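Local structure of unknown protein (Leishmania major, 1R75) at residues 50-55 and 115-120; 25-30 and 43-48. The protein is of unknown function but belongs to the DUF1935 family, its modelled chain folding without helix into two antiparallel beta-sheets. All coordinates share one frame; numbering follows the deposited sequence.

Contact 1. Residues 50-55 and 115-120; sequences ARRWAF and FVEGSV
Antiparallel pairing of strands 52-57 and 112-117 inside the five-stranded sheet defines this contact, with the chain turning a corner at G118. W53 N donates to V116 O (2.9 Å), while W53 O accepts F115 N (2.9 Å) and, weakly, V116 N (3.4 Å). F115 and V116 thus both face W53, a classic beta bulge. At the end of the pairing G118 N gives a bond to R51 O (2.7 Å).

On the face carrying W53 and V116 the two strands meet through apolar side chains, and R44 adds a cation-pi contact to the indole. CE3 of the indole meets the F115 ring near its plane, at CD2, and V116 CG2 and V120 CG2 both stand on the same side of the indole, near its rim. F55 turns an edge to F115: CE2 sits over the centre of that ring, 3.4 Å from CD2, with the planes 62° apart. V116 CG1 packs on the opposite face of the F115 ring; V66 and V107 close on F55, V68 and V105 on F115. On the other face R52 and E117 run side by side, CD 3.4 Å from OE1, but NH1 and OE1 are too far apart for a salt bridge. The R51 chain, bent at its third torsion (44°), lays a guanidinium face over G118 CA, with S119 CB at the group's edge.

The chemistry is therefore two-sided: one face contributes aromatic packing to the interior between the sheets, the other carries partly exposed opposite charges that probably attract only loosely.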
loop_
_atom_site.group_PDB
_atom_site.type_symbol
_atom_site.label_atom_id
_atom_site.label_comp_id
_atom_site.label_asym_id
_atom_site.label_seq_id
_atom_site.Cartn_x
_atom_site.Cartn_y
_atom_site.Cartn_z
ATOM N N ALA A 50 -15.934 2.648 -3.633
ATOM C CA ALA A 50 -15.479 1.364 -4.200
ATOM C C ALA A 50 -15.066 0.342 -3.118
ATOM O O ALA A 50 -14.808 -0.820 -3.416
ATOM C CB ALA A 50 -14.288 1.655 -5.115
ATOM N N ARG A 51 -15.000 0.814 -1.870
ATOM C CA ARG A 51 -14.542 0.100 -0.678
ATOM C C ARG A 51 -13.124 -0.533 -0.887
ATOM O O ARG A 51 -12.907 -1.703 -0.619
ATOM C CB ARG A 51 -15.552 -0.907 -0.211
ATOM C CG ARG A 51 -16.765 -0.202 0.473
ATOM C CD ARG A 51 -17.941 -1.117 0.896
ATOM N NE ARG A 51 -17.583 -2.379 1.556
ATOM C CZ ARG A 51 -17.855 -3.596 1.049
ATOM N NH1 ARG A 51 -18.429 -3.734 -0.154
ATOM N NH2 ARG A 51 -17.523 -4.695 1.718
ATOM N N ARG A 52 -12.223 0.303 -1.306
ATOM C CA ARG A 52 -10.930 -0.121 -1.840
ATOM C C ARG A 52 -9.811 0.730 -1.306
ATOM O O ARG A 52 -9.929 1.968 -1.166
ATOM C CB ARG A 52 -11.034 0.087 -3.311
ATOM C CG ARG A 52 -9.969 -0.337 -4.151
ATOM C CD ARG A 52 -10.522 -0.314 -5.656
ATOM N NE ARG A 52 -10.628 1.049 -6.206
ATOM C CZ ARG A 52 -11.403 1.393 -7.232
ATOM N NH1 ARG A 52 -12.175 0.473 -7.885
ATOM N NH2 ARG A 52 -11.389 2.630 -7.646
ATOM N N TRP A 53 -8.679 0.083 -1.067
ATOM C CA TRP A 53 -7.448 0.778 -0.736
ATOM C C TRP A 53 -6.368 0.504 -1.754
ATOM O O TRP A 53 -6.255 -0.643 -2.257
ATOM C CB TRP A 53 -6.906 0.258 0.541
ATOM C CG TRP A 53 -7.570 0.575 1.790
ATOM C CD1 TRP A 53 -8.770 1.173 2.012
ATOM C CD2 TRP A 53 -7.020 0.272 3.086
ATOM N NE1 TRP A 53 -9.023 1.251 3.385
ATOM C CE2 TRP A 53 -7.969 0.674 4.058
ATOM C CE3 TRP A 53 -5.837 -0.336 3.512
ATOM C CZ2 TRP A 53 -7.721 0.513 5.450
ATOM C CZ3 TRP A 53 -5.583 -0.449 4.919
ATOM C CH2 TRP A 53 -6.520 -0.079 5.823
ATOM N N ALA A 54 -5.583 1.515 -1.988
ATOM C CA ALA A 54 -4.404 1.484 -2.775
ATOM C C ALA A 54 -3.281 2.258 -2.089
ATOM O O ALA A 54 -3.539 3.045 -1.197
ATOM C CB ALA A 54 -4.674 2.071 -4.122
ATOM N N PHE A 55 -2.043 1.967 -2.490
ATOM C CA PHE A 55 -0.855 2.689 -2.040
ATOM C C PHE A 55 -0.160 3.338 -3.221
ATOM O O PHE A 55 -0.059 2.762 -4.334
ATOM C CB PHE A 55 0.119 1.714 -1.358
ATOM C CG PHE A 55 -0.350 1.247 -0.059
ATOM C CD1 PHE A 55 -0.449 2.117 1.010
ATOM C CD2 PHE A 55 -0.698 -0.087 0.121
ATOM C CE1 PHE A 55 -0.887 1.618 2.311
ATOM C CE2 PHE A 55 -1.105 -0.571 1.361
ATOM C CZ PHE A 55 -1.247 0.315 2.451
ATOM N N PHE A 115 -4.493 -2.680 -3.267
ATOM C CA PHE A 115 -4.178 -3.439 -2.111
ATOM C C PHE A 115 -5.280 -4.366 -1.689
ATOM O O PHE A 115 -5.136 -5.656 -1.750
ATOM C CB PHE A 115 -3.771 -2.442 -1.038
ATOM C CG PHE A 115 -3.186 -3.094 0.193
ATOM C CD1 PHE A 115 -2.136 -3.963 0.076
ATOM C CD2 PHE A 115 -3.698 -2.803 1.503
ATOM C CE1 PHE A 115 -1.558 -4.551 1.221
ATOM C CE2 PHE A 115 -3.160 -3.453 2.611
ATOM C CZ PHE A 115 -2.069 -4.292 2.454
ATOM N N VAL A 116 -6.410 -3.825 -1.159
ATOM C CA VAL A 116 -7.517 -4.657 -0.686
ATOM C C VAL A 116 -8.834 -4.015 -1.012
ATOM O O VAL A 116 -8.961 -2.820 -1.261
ATOM C CB VAL A 116 -7.482 -4.936 0.854
ATOM C CG1 VAL A 116 -6.302 -5.643 1.192
ATOM C CG2 VAL A 116 -7.568 -3.631 1.647
ATOM N N GLU A 117 -9.844 -4.814 -1.037
ATOM C CA GLU A 117 -11.183 -4.292 -1.242
ATOM C C GLU A 117 -12.141 -5.018 -0.334
ATOM O O GLU A 117 -12.062 -6.235 -0.167
ATOM C CB GLU A 117 -11.536 -4.551 -2.722
ATOM C CG GLU A 117 -12.906 -4.101 -3.125
ATOM C CD GLU A 117 -13.034 -3.828 -4.654
ATOM O OE1 GLU A 117 -12.070 -3.290 -5.263
ATOM O OE2 GLU A 117 -14.123 -4.133 -5.195
ATOM N N GLY A 118 -13.048 -4.264 0.279
ATOM C CA GLY A 118 -14.091 -4.838 1.092
ATOM C C GLY A 118 -14.246 -4.043 2.390
ATOM O O GLY A 118 -13.969 -2.881 2.408
ATOM N N SER A 119 -14.640 -4.697 3.455
ATOM C CA SER A 119 -14.957 -4.013 4.695
ATOM C C SER A 119 -13.878 -4.216 5.705
ATOM O O SER A 119 -13.611 -5.303 6.141
ATOM C CB SER A 119 -16.353 -4.394 5.186
ATOM O OG SER A 119 -16.443 -5.775 5.467
ATOM N N VAL A 120 -13.251 -3.130 6.092
ATOM C CA VAL A 120 -12.080 -3.204 6.954
ATOM C C VAL A 120 -12.601 -2.863 8.349
ATOM O O VAL A 120 -13.309 -1.825 8.469
ATOM C CB VAL A 120 -11.064 -2.203 6.513
ATOM C CG1 VAL A 120 -9.891 -2.197 7.492
ATOM C CG2 VAL A 120 -10.570 -2.548 5.075
#

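Contact 2. Residues 25-30 and 43-48; sequences GKPTVK and YRIADT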
loop_
_atom_site.group_PDB
_atom_site.type_symbol
_atom_site.label_atom_id
_atom_site.label_comp_id
_atom_site.label_asym_id
_atom_site.label_seq_id
_atom_site.Cartn_x
_atom_site.Cartn_y
_atom_site.Cartn_z
ATOM N N GLY A 25 4.984 12.689 -8.897
ATOM C CA GLY A 25 4.112 11.902 -9.719
ATOM C C GLY A 25 2.744 11.962 -9.118
ATOM O O GLY A 25 2.502 12.752 -8.253
ATOM N N LYS A 26 1.831 11.138 -9.624
ATOM C CA LYS A 26 0.515 11.044 -9.032
ATOM C C LYS A 26 0.010 9.611 -9.075
ATOM O O LYS A 26 0.336 8.873 -9.968
ATOM C CB LYS A 26 -0.489 11.933 -9.752
ATOM C CG LYS A 26 -0.456 11.844 -11.221
ATOM C CD LYS A 26 -1.484 12.805 -11.825
ATOM C CE LYS A 26 -1.655 12.553 -13.321
ATOM N NZ LYS A 26 -3.029 12.934 -13.772
ATOM N N PRO A 27 -0.863 9.287 -8.129
ATOM C CA PRO A 27 -1.570 8.010 -8.140
ATOM C C PRO A 27 -2.405 7.833 -9.393
ATOM O O PRO A 27 -2.774 8.833 -10.053
ATOM C CB PRO A 27 -2.482 8.108 -6.933
ATOM C CG PRO A 27 -1.971 9.164 -6.118
ATOM C CD PRO A 27 -1.335 10.163 -7.038
ATOM N N THR A 28 -2.725 6.582 -9.735
ATOM C CA THR A 28 -3.488 6.356 -10.955
ATOM C C THR A 28 -4.960 6.402 -10.657
ATOM O O THR A 28 -5.783 6.339 -11.579
ATOM C CB THR A 28 -3.139 5.030 -11.553
ATOM O OG1 THR A 28 -3.226 4.000 -10.545
ATOM C CG2 THR A 28 -1.691 5.059 -12.002
ATOM N N VAL A 29 -5.297 6.471 -9.368
ATOM C CA VAL A 29 -6.681 6.551 -8.959
ATOM C C VAL A 29 -6.855 7.666 -7.944
ATOM O O VAL A 29 -5.952 7.989 -7.169
ATOM C CB VAL A 29 -7.153 5.228 -8.340
ATOM C CG1 VAL A 29 -7.162 4.137 -9.385
ATOM C CG2 VAL A 29 -6.301 4.825 -7.120
ATOM N N LYS A 30 -8.044 8.252 -7.954
ATOM C CA LYS A 30 -8.421 9.178 -6.903
ATOM C C LYS A 30 -9.455 8.413 -6.123
ATOM O O LYS A 30 -10.440 7.891 -6.674
ATOM C CB LYS A 30 -9.045 10.497 -7.418
ATOM C CG LYS A 30 -8.196 11.323 -8.355
ATOM C CD LYS A 30 -8.923 11.511 -9.707
ATOM C CE LYS A 30 -8.576 12.825 -10.385
ATOM N NZ LYS A 30 -9.232 12.868 -11.720
ATOM N N TYR A 43 1.628 6.861 0.405
ATOM C CA TYR A 43 0.254 7.340 0.666
ATOM C C TYR A 43 -0.685 6.201 0.548
ATOM O O TYR A 43 -0.581 5.466 -0.445
ATOM C CB TYR A 43 -0.140 8.391 -0.359
ATOM C CG TYR A 43 0.705 9.640 -0.185
ATOM C CD1 TYR A 43 0.268 10.682 0.631
ATOM C CD2 TYR A 43 1.959 9.710 -0.728
ATOM C CE1 TYR A 43 1.063 11.833 0.824
ATOM C CE2 TYR A 43 2.758 10.817 -0.540
ATOM C CZ TYR A 43 2.282 11.889 0.214
ATOM O OH TYR A 43 3.106 12.957 0.454
ATOM N N ARG A 44 -1.599 6.073 1.494
ATOM C CA ARG A 44 -2.757 5.211 1.391
ATOM C C ARG A 44 -3.897 5.974 0.763
ATOM O O ARG A 44 -4.210 7.061 1.231
ATOM C CB ARG A 44 -3.131 4.698 2.755
ATOM C CG ARG A 44 -4.356 3.883 2.831
ATOM C CD ARG A 44 -4.487 3.186 4.193
ATOM N NE ARG A 44 -4.709 4.148 5.280
ATOM C CZ ARG A 44 -5.850 4.551 5.684
ATOM N NH1 ARG A 44 -6.961 4.115 5.100
ATOM N NH2 ARG A 44 -5.893 5.407 6.730
ATOM N N ILE A 45 -4.481 5.439 -0.309
ATOM C CA ILE A 45 -5.578 6.102 -1.044
ATOM C C ILE A 45 -6.765 5.235 -0.752
ATOM O O ILE A 45 -6.791 4.053 -1.160
ATOM C CB ILE A 45 -5.319 6.116 -2.547
ATOM C CG1 ILE A 45 -3.963 6.803 -2.807
ATOM C CG2 ILE A 45 -6.487 6.836 -3.282
ATOM C CD1 ILE A 45 -3.286 6.249 -3.984
ATOM N N ALA A 46 -7.751 5.761 -0.048
ATOM C CA ALA A 46 -8.926 5.007 0.292
ATOM C C ALA A 46 -10.077 5.480 -0.557
ATOM O O ALA A 46 -10.198 6.663 -0.841
ATOM C CB ALA A 46 -9.237 5.156 1.775
ATOM N N ASP A 47 -10.873 4.561 -1.059
ATOM C CA ASP A 47 -12.031 4.951 -1.856
ATOM C C ASP A 47 -13.276 4.356 -1.182
ATOM O O ASP A 47 -13.459 3.130 -1.154
ATOM C CB ASP A 47 -11.848 4.532 -3.314
ATOM C CG ASP A 47 -13.005 4.994 -4.216
ATOM O OD1 ASP A 47 -14.188 4.879 -3.776
ATOM O OD2 ASP A 47 -12.830 5.496 -5.370
ATOM N N THR A 48 -14.104 5.217 -0.547
ATOM C CA THR A 48 -15.239 4.695 0.211
ATOM C C THR A 48 -16.349 4.121 -0.680
ATOM O O THR A 48 -16.976 3.134 -0.304
ATOM C CB THR A 48 -15.890 5.754 1.140
ATOM O OG1 THR A 48 -16.553 6.705 0.331
ATOM C CG2 THR A 48 -14.897 6.564 1.907
HETATM O O HOH W 1 -10.484 5.236 -6.279
#
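I45 of strand 42-47 meets the loop 25-30 with both branches of its side chain, and it gives up far more surface than any other residue here. CD1 reaches P27, lying 3.6 Å from CB and 3.8 Å from CG, so the methyl meets the pyrrolidine ring at its CB-CG edge as the two side chains cross at a slant. CG2, anti to the backbone N of I45, points instead at V29: it stands 4.3 Å from V29 CG2 and 4.1 Å from V29 O, a looser touch. P27 also rests on F22, Y56 and T112, and V29 on M114, which carries the loop past I45 to the two strands beyond it.

K30 takes part through its backbone, its CB being directed away from the strand. K30 O lies 3.6 Å from D47 OD2, and a water joins the two acceptors by donating to both, at 2.7 Å to K30 O and 2.5 Å to D47 OD2. With CG anti to the backbone N (chi1 -177°), D47 brings OD2 to the water. The other oxygen, OD1, accepts a hydrogen bond from A50 N in the turn that follows, and R52 makes a long, weak ion pair with OD2. The carboxylate is thus shared between the turn and the water bridge, which probably restrains its rotation.

This is a partly exposed loop laid over the outer face of a beta-sheet, contacting strands 42-47, 52-57 and 112-117; D47 also faces R51 and R52, the G1 beta bulge of the hairpin 42-57.

Contact 2 closes along the chain before contact 1 opens, and their centres are about 11 Å apart. They meet in one five-stranded antiparallel sheet, where strand 52-57 lies between 42-47 and 112-117. Probable backbone hydrogen bonds join them, A54 O to I45 N (2.7 Å) and R52 O to D47 N (2.8 Å). On the face turned to the second sheet R44 makes a cation-pi contact with W53; on the reverse, I45 packs against the loop 25-30. Contact 1 thus ties the hairpin 42-57 to a strand some 60 residues later, while contact 2 fastens the N-terminal loop over that hairpin, all inside the DUF1935 range.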